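Local coordinates for hypothetical protein PA0115 (PDB 1XEB), which probably transfers an acyl group, most likely acetyl, from acyl-coenzyme A to an amine, as a member of the GNAT superfamily, at residues 12-15 and 16-19; 44-47 and 48-51; 81-85 and 86-90. All coordinates share one frame; numbering follows the deposited sequence.

Contact 1 of 3, residues 12-15 and 16-19; sequences DLTL and KELY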
loop_
_atom_site.group_PDB
_atom_site.type_symbol
_atom_site.label_atom_id
_atom_site.label_comp_id
_atom_site.label_asym_id
_atom_site.label_seq_id
_atom_site.Cartn_x
_atom_site.Cartn_y
_atom_site.Cartn_z
ATOM N N ASP A 12 6.141 -13.417 -9.417
ATOM C CA ASP A 12 7.183 -14.090 -8.657
ATOM C C ASP A 12 6.779 -14.434 -7.222
ATOM O O ASP A 12 7.592 -14.933 -6.441
ATOM C CB ASP A 12 8.448 -13.230 -8.646
ATOM C CG ASP A 12 9.043 -13.071 -10.030
ATOM O OD1 ASP A 12 9.180 -14.104 -10.720
ATOM O OD2 ASP A 12 9.374 -11.934 -10.432
ATOM N N LEU A 13 5.530 -14.172 -6.862
ATOM C CA LEU A 13 5.084 -14.506 -5.517
ATOM C C LEU A 13 5.047 -16.030 -5.322
ATOM O O LEU A 13 4.859 -16.788 -6.278
ATOM C CB LEU A 13 3.678 -13.943 -5.266
ATOM C CG LEU A 13 3.481 -12.427 -5.192
ATOM C CD1 LEU A 13 2.015 -12.088 -5.250
ATOM C CD2 LEU A 13 4.095 -11.901 -3.916
ATOM N N THR A 14 5.240 -16.469 -4.084
ATOM C CA THR A 14 5.146 -17.885 -3.753
ATOM C C THR A 14 3.762 -18.031 -3.112
ATOM O O THR A 14 3.220 -17.045 -2.588
ATOM C CB THR A 14 6.189 -18.310 -2.706
ATOM O OG1 THR A 14 6.054 -17.480 -1.542
ATOM C CG2 THR A 14 7.595 -18.189 -3.269
ATOM N N LEU A 15 3.190 -19.236 -3.147
ATOM C CA LEU A 15 1.880 -19.452 -2.535
ATOM C C LEU A 15 1.870 -18.956 -1.082
ATOM O O LEU A 15 0.902 -18.343 -0.637
ATOM C CB LEU A 15 1.497 -20.936 -2.553
ATOM C CG LEU A 15 1.220 -21.653 -3.873
ATOM C CD1 LEU A 15 0.892 -23.109 -3.568
ATOM C CD2 LEU A 15 0.059 -20.996 -4.604
ATOM N N LYS A 16 2.949 -19.212 -0.349
ATOM C CA LYS A 16 3.023 -18.781 1.050
ATOM C C LYS A 16 2.858 -17.266 1.204
ATOM O O LYS A 16 2.052 -16.805 2.007
ATOM C CB LYS A 16 4.358 -19.217 1.668
ATOM C CG LYS A 16 4.553 -20.741 1.702
ATOM C CD LYS A 16 5.902 -21.190 1.105
ATOM C CE LYS A 16 5.980 -20.961 -0.420
ATOM N NZ LYS A 16 4.885 -21.651 -1.196
ATOM N N GLU A 17 3.638 -16.512 0.428
ATOM C CA GLU A 17 3.626 -15.048 0.425
ATOM C C GLU A 17 2.256 -14.436 0.096
ATOM O O GLU A 17 1.760 -13.576 0.831
ATOM C CB GLU A 17 4.674 -14.534 -0.577
ATOM C CG GLU A 17 6.117 -14.640 -0.092
ATOM C CD GLU A 17 7.153 -14.448 -1.198
ATOM O OE1 GLU A 17 8.344 -14.225 -0.869
ATOM O OE2 GLU A 17 6.790 -14.539 -2.392
ATOM N N LEU A 18 1.653 -14.885 -1.005
ATOM C CA LEU A 18 0.345 -14.389 -1.445
ATOM C C LEU A 18 -0.650 -14.585 -0.309
ATOM O O LEU A 18 -1.430 -13.693 0.057
ATOM C CB LEU A 18 -0.127 -15.181 -2.679
ATOM C CG LEU A 18 -1.128 -14.552 -3.663
ATOM C CD1 LEU A 18 -2.056 -15.644 -4.215
ATOM C CD2 LEU A 18 -1.944 -13.449 -2.980
ATOM N N TYR A 19 -0.615 -15.783 0.249
ATOM C CA TYR A 19 -1.498 -16.125 1.337
ATOM C C TYR A 19 -1.218 -15.163 2.488
ATOM O O TYR A 19 -2.130 -14.523 3.015
ATOM C CB TYR A 19 -1.242 -17.578 1.735
ATOM C CG TYR A 19 -2.333 -18.175 2.573
ATOM C CD1 TYR A 19 -2.247 -18.173 3.961
ATOM C CD2 TYR A 19 -3.496 -18.663 1.982
ATOM C CE1 TYR A 19 -3.294 -18.638 4.746
ATOM C CE2 TYR A 19 -4.543 -19.120 2.749
ATOM C CZ TYR A 19 -4.439 -19.108 4.135
ATOM O OH TYR A 19 -5.481 -19.558 4.904
HETATM O O HOH W 1 5.222 -21.504 -4.148
#
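Thr-14 and Glu-17 close a capping box at the N-terminus of helix 15-32, each side chain answering the other's backbone amide. Thr-14 N donates to Glu-17 OE2 at 3.0 Å, reaching that oxygen on its anti side and well off the carboxylate plane. In return Glu-17 N donates to Thr-14 OG1 at 3.3 Å, a long but fairly straight bond (N-H...O 163°). The hydroxyl can take it because OG1 stands between the backbone N and the carbonyl carbon (chi1 55°), which swings it over the helix mouth. Glu-17, extended beyond CG, lays its chain across that hydroxyl, with CG 3.2 Å from Thr-14 OG1. OE2 has a second partner in the ammonium of Lys-8, a salt bridge that would hold the carboxylate in place and favour its charged form.

The first turn is completed by Leu-18 N to Thr-14 O at 3.1 Å and by Tyr-19 N to Leu-15 O. On the outer side Lys-16 curls back through three bent torsions, bringing CE to 3.5 Å from Thr-14 CB. One water bridges its NZ to Leu-15 N, accepting from both. Leu-13 CD1 meets Leu-18 CG at 4.3 Å; one residue before the cap and four after it, the two leucines form a hydrophobic staple across the helix start.

The cap sits where the loop after strand 4-9 becomes the helix: Lys-8 of that strand also reaches Asp-12 O, while Leu-13 packs on His-51 and Glu-17 on Met-53 and Trp-55 of strand 50-56.

Contact 2 of 3, residues 44-47 and 48-51; sequences DLVG and DTHH
His-51 reaches back across the turn to the main chain of Asp-44, its NE2 donating to Asp-44 O at 3.1 Å. The carbonyl oxygen lies almost exactly in the imidazole plane, and the N-H arrives in the carbonyl plane on a lone pair, although the bond itself is somewhat bent. The Asp-44 and His-51 side chains run at about a right angle to each other, but their flat ends are only about 30° apart, with Asp-44 OD2 3.4 Å from His-51 CE1. With CG anti to the carbonyl carbon and the ring swung nearly perpendicular at chi2, His-51 presents its NE2 edge to the loop. Its far nitrogen, ND1, is hydrogen-bonded to the hydroxyl of Tyr-63, so both ring nitrogens are held, which fixes the ring's rotation.

What brings the two segments face to face is a type II' beta turn from Val-46 to Thr-49, closed by Thr-49 N to Val-46 O at 3.1 Å, a nearly straight bond (171°). Gly-47 takes the first corner, with the positive phi expected there. Thr-49 OG1 lies 3.2 Å from Val-46 O, but its firmer partner is Leu-43 O, so the hydroxyl ties the turn to the residue just before Asp-44. His-50, just after the turn, folds its ring back so that ND1 donates to Asp-48 O at 2.6 Å.

Strand 50-56 starts here between strands 4-9 and 59-67, His-51 pairing through its backbone with Lys-8 and His-50 with Leu-66, while the Thr-49 side chain rests on Arg-65 and a salt bridge from Asp-44 OD2 to Arg-25 ties the loop to helix 15-32.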
loop_
_atom_site.group_PDB
_atom_site.type_symbol
_atom_site.label_atom_id
_atom_site.label_comp_id
_atom_site.label_asym_id
_atom_site.label_seq_id
_atom_site.Cartn_x
_atom_site.Cartn_y
_atom_site.Cartn_z
ATOM N N ASP A 44 -4.329 -7.718 -7.698
ATOM C CA ASP A 44 -3.117 -8.311 -7.155
ATOM C C ASP A 44 -2.248 -9.098 -8.109
ATOM O O ASP A 44 -1.028 -9.048 -7.994
ATOM C CB ASP A 44 -3.455 -9.192 -5.958
ATOM C CG ASP A 44 -3.901 -8.391 -4.753
ATOM O OD1 ASP A 44 -5.074 -8.515 -4.340
ATOM O OD2 ASP A 44 -3.075 -7.632 -4.210
ATOM N N LEU A 45 -2.849 -9.820 -9.049
ATOM C CA LEU A 45 -2.056 -10.621 -9.992
ATOM C C LEU A 45 -2.214 -10.199 -11.457
ATOM O O LEU A 45 -2.453 -11.038 -12.321
ATOM C CB LEU A 45 -2.423 -12.107 -9.864
ATOM C CG LEU A 45 -2.674 -12.650 -8.459
ATOM C CD1 LEU A 45 -3.102 -14.121 -8.570
ATOM C CD2 LEU A 45 -1.417 -12.498 -7.594
ATOM N N VAL A 46 -2.088 -8.910 -11.736
ATOM C CA VAL A 46 -2.218 -8.429 -13.110
ATOM C C VAL A 46 -1.138 -7.417 -13.435
ATOM O O VAL A 46 -0.553 -6.829 -12.525
ATOM C CB VAL A 46 -3.584 -7.753 -13.350
ATOM C CG1 VAL A 46 -4.705 -8.789 -13.251
ATOM C CG2 VAL A 46 -3.774 -6.608 -12.334
ATOM N N GLY A 47 -0.902 -7.214 -14.734
ATOM C CA GLY A 47 0.104 -6.276 -15.203
ATOM C C GLY A 47 1.409 -6.399 -14.441
ATOM O O GLY A 47 2.004 -7.481 -14.377
ATOM N N ASP A 48 1.861 -5.289 -13.862
ATOM C CA ASP A 48 3.096 -5.297 -13.102
ATOM C C ASP A 48 2.886 -4.934 -11.626
ATOM O O ASP A 48 3.770 -4.367 -10.976
ATOM C CB ASP A 48 4.128 -4.355 -13.739
ATOM C CG ASP A 48 4.675 -4.887 -15.068
ATOM O OD1 ASP A 48 5.086 -6.071 -15.134
ATOM O OD2 ASP A 48 4.705 -4.108 -16.044
ATOM N N THR A 49 1.725 -5.262 -11.084
ATOM C CA THR A 49 1.503 -4.959 -9.686
ATOM C C THR A 49 2.643 -5.528 -8.829
ATOM O O THR A 49 2.984 -6.719 -8.932
ATOM C CB THR A 49 0.208 -5.563 -9.189
ATOM O OG1 THR A 49 -0.884 -5.020 -9.924
ATOM C CG2 THR A 49 0.028 -5.263 -7.728
ATOM N N HIS A 50 3.247 -4.689 -7.993
ATOM C CA HIS A 50 4.303 -5.188 -7.122
ATOM C C HIS A 50 3.807 -5.303 -5.691
ATOM O O HIS A 50 2.768 -4.742 -5.338
ATOM C CB HIS A 50 5.552 -4.298 -7.194
ATOM C CG HIS A 50 6.449 -4.625 -8.346
ATOM N ND1 HIS A 50 6.049 -4.505 -9.656
ATOM C CD2 HIS A 50 7.713 -5.113 -8.385
ATOM C CE1 HIS A 50 7.024 -4.905 -10.454
ATOM N NE2 HIS A 50 8.044 -5.280 -9.707
ATOM N N HIS A 51 4.546 -6.053 -4.877
ATOM C CA HIS A 51 4.185 -6.251 -3.485
ATOM C C HIS A 51 5.399 -6.046 -2.572
ATOM O O HIS A 51 6.375 -6.808 -2.621
ATOM C CB HIS A 51 3.597 -7.655 -3.310
ATOM C CG HIS A 51 2.407 -7.917 -4.183
ATOM N ND1 HIS A 51 1.108 -7.733 -3.754
ATOM C CD2 HIS A 51 2.323 -8.283 -5.488
ATOM C CE1 HIS A 51 0.279 -7.968 -4.757
ATOM N NE2 HIS A 51 0.993 -8.302 -5.820
#

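Contact 3 of 3, residues 81-85 and 86-90; sequences VVSSS and AARGQ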
loop_
_atom_site.group_PDB
_atom_site.type_symbol
_atom_site.label_atom_id
_atom_site.label_comp_id
_atom_site.label_asym_id
_atom_site.label_seq_id
_atom_site.Cartn_x
_atom_site.Cartn_y
_atom_site.Cartn_z
ATOM N N VAL A 81 -1.860 -0.126 2.334
ATOM C CA VAL A 81 -0.770 0.165 3.260
ATOM C C VAL A 81 -1.191 -0.365 4.624
ATOM O O VAL A 81 -2.204 0.066 5.184
ATOM C CB VAL A 81 -0.482 1.688 3.335
ATOM C CG1 VAL A 81 0.532 1.973 4.438
ATOM C CG2 VAL A 81 0.062 2.178 1.994
ATOM N N VAL A 82 -0.414 -1.307 5.149
ATOM C CA VAL A 82 -0.763 -1.937 6.416
ATOM C C VAL A 82 0.450 -2.389 7.223
ATOM O O VAL A 82 1.512 -2.695 6.684
ATOM C CB VAL A 82 -1.692 -3.172 6.156
ATOM C CG1 VAL A 82 -0.924 -4.267 5.421
ATOM C CG2 VAL A 82 -2.241 -3.718 7.452
ATOM N N SER A 83 0.276 -2.433 8.531
ATOM C CA SER A 83 1.340 -2.873 9.405
ATOM C C SER A 83 0.635 -3.651 10.497
ATOM O O SER A 83 -0.432 -3.249 10.946
ATOM C CB SER A 83 2.082 -1.666 9.991
ATOM O OG SER A 83 1.292 -1.016 10.974
ATOM N N SER A 84 1.217 -4.772 10.911
ATOM C CA SER A 84 0.613 -5.594 11.962
ATOM C C SER A 84 0.432 -4.811 13.265
ATOM O O SER A 84 1.326 -4.076 13.702
ATOM C CB SER A 84 1.468 -6.833 12.227
ATOM O OG SER A 84 0.841 -7.661 13.192
ATOM N N SER A 85 -0.725 -4.975 13.891
ATOM C CA SER A 85 -1.008 -4.247 15.130
ATOM C C SER A 85 0.064 -4.416 16.201
ATOM O O SER A 85 0.318 -3.500 16.965
ATOM C CB SER A 85 -2.367 -4.666 15.709
ATOM O OG SER A 85 -2.356 -6.018 16.146
ATOM N N ALA A 86 0.692 -5.581 16.246
ATOM C CA ALA A 86 1.711 -5.857 17.251
ATOM C C ALA A 86 3.017 -5.105 17.029
ATOM O O ALA A 86 3.785 -4.885 17.973
ATOM C CB ALA A 86 1.986 -7.357 17.307
ATOM N N ALA A 87 3.265 -4.714 15.783
ATOM C CA ALA A 87 4.483 -4.001 15.437
ATOM C C ALA A 87 4.236 -2.522 15.135
ATOM O O ALA A 87 4.976 -1.905 14.376
ATOM C CB ALA A 87 5.124 -4.676 14.245
ATOM N N ARG A 88 3.210 -1.942 15.738
ATOM C CA ARG A 88 2.893 -0.545 15.472
ATOM C C ARG A 88 3.483 0.472 16.429
ATOM O O ARG A 88 3.888 0.142 17.541
ATOM C CB ARG A 88 1.381 -0.350 15.421
ATOM C CG ARG A 88 0.735 -0.994 14.227
ATOM C CD ARG A 88 -0.763 -0.806 14.245
ATOM N NE ARG A 88 -1.373 -1.527 13.137
ATOM C CZ ARG A 88 -2.671 -1.773 13.028
ATOM N NH1 ARG A 88 -3.511 -1.354 13.968
ATOM N NH2 ARG A 88 -3.123 -2.449 11.982
ATOM N N GLY A 89 3.503 1.724 15.981
ATOM C CA GLY A 89 4.046 2.794 16.789
ATOM C C GLY A 89 5.560 2.859 16.727
ATOM O O GLY A 89 6.165 3.717 17.370
ATOM N N GLN A 90 6.174 1.970 15.952
ATOM C CA GLN A 90 7.625 1.945 15.827
ATOM C C GLN A 90 8.136 2.544 14.517
ATOM O O GLN A 90 9.294 2.320 14.128
ATOM C CB GLN A 90 8.138 0.511 15.966
ATOM C CG GLN A 90 8.018 -0.059 17.371
ATOM C CD GLN A 90 8.440 0.939 18.451
ATOM O OE1 GLN A 90 7.597 1.625 19.045
ATOM N NE2 GLN A 90 9.750 1.037 18.695
#
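Strand 76-83 runs out at Ser-83 into a single 3-10 turn, closed by Ala-87 N donating to Ser-84 O at 2.9 Å, after which the chain extends toward helix 92-108. In the GNAT fold this is the junction between the central strand and the helix that follows it, and Arg-88 opens the Arg-x-x-Gly-x-Gly signature of the superfamily. In relatives the loop built from that signature binds the pyrophosphate of coenzyme A through its backbone amides; the turn at 84-87 lies just before that probable cofactor loop.

Arg-88 does not follow the chain forward but doubles back along the turn. CG is anti to the carbonyl carbon (chi1 -69°) and the chain stays extended from there to NE, carrying the guanidinium to the end of the strand. There it grips the Ser-83 carbonyl side-on: NE at 2.9 Å and NH2 at 3.0 Å both donate to Ser-83 O, which lies near the guanidinium plane. The two donors use the oxygen differently, NH2 arriving almost in line with the carbonyl bond and NE from above the carbonyl plane. A strand-end carbonyl is thereby satisfied twice by one side chain.

The third nitrogen, NH1, turns to Glu-32 near the end of helix 15-32 in a salt bridge, and the side chain also rests on Val-28 of that helix. Ser-83 OG meets the aliphatic part of the arginine, 3.3 Å from Arg-88 CG, and Ser-84 O is 3.2 Å from the same CG. One face of the guanidinium is covered by Ser-85, whose CA stands 3.4 Å from Arg-88 NE, offset toward the rim.

In the fold
Contacts 1 and 2 are direct neighbours, their centres 12 Å apart: Leu-13 CD1 of the hydrophobic staple touches His-51 CD2 at 3.8 Å and Leu-45 CD2 at 4.2 Å, so the cap of helix 15-32 packs against the residues on either side of the turn. Contact 3 lies apart, its centre about 21 Å from that of contact 1 and about 23 Å from that of contact 2, and on the opposite side of the chain's centre from contact 2. Helix 15-32 spans the gap, starting at contact 1, giving Arg-25 to contact 2 and Glu-32 to contact 3. Of the three, contact 3 includes the start of the signature loop that probably binds coenzyme A, as in relatives.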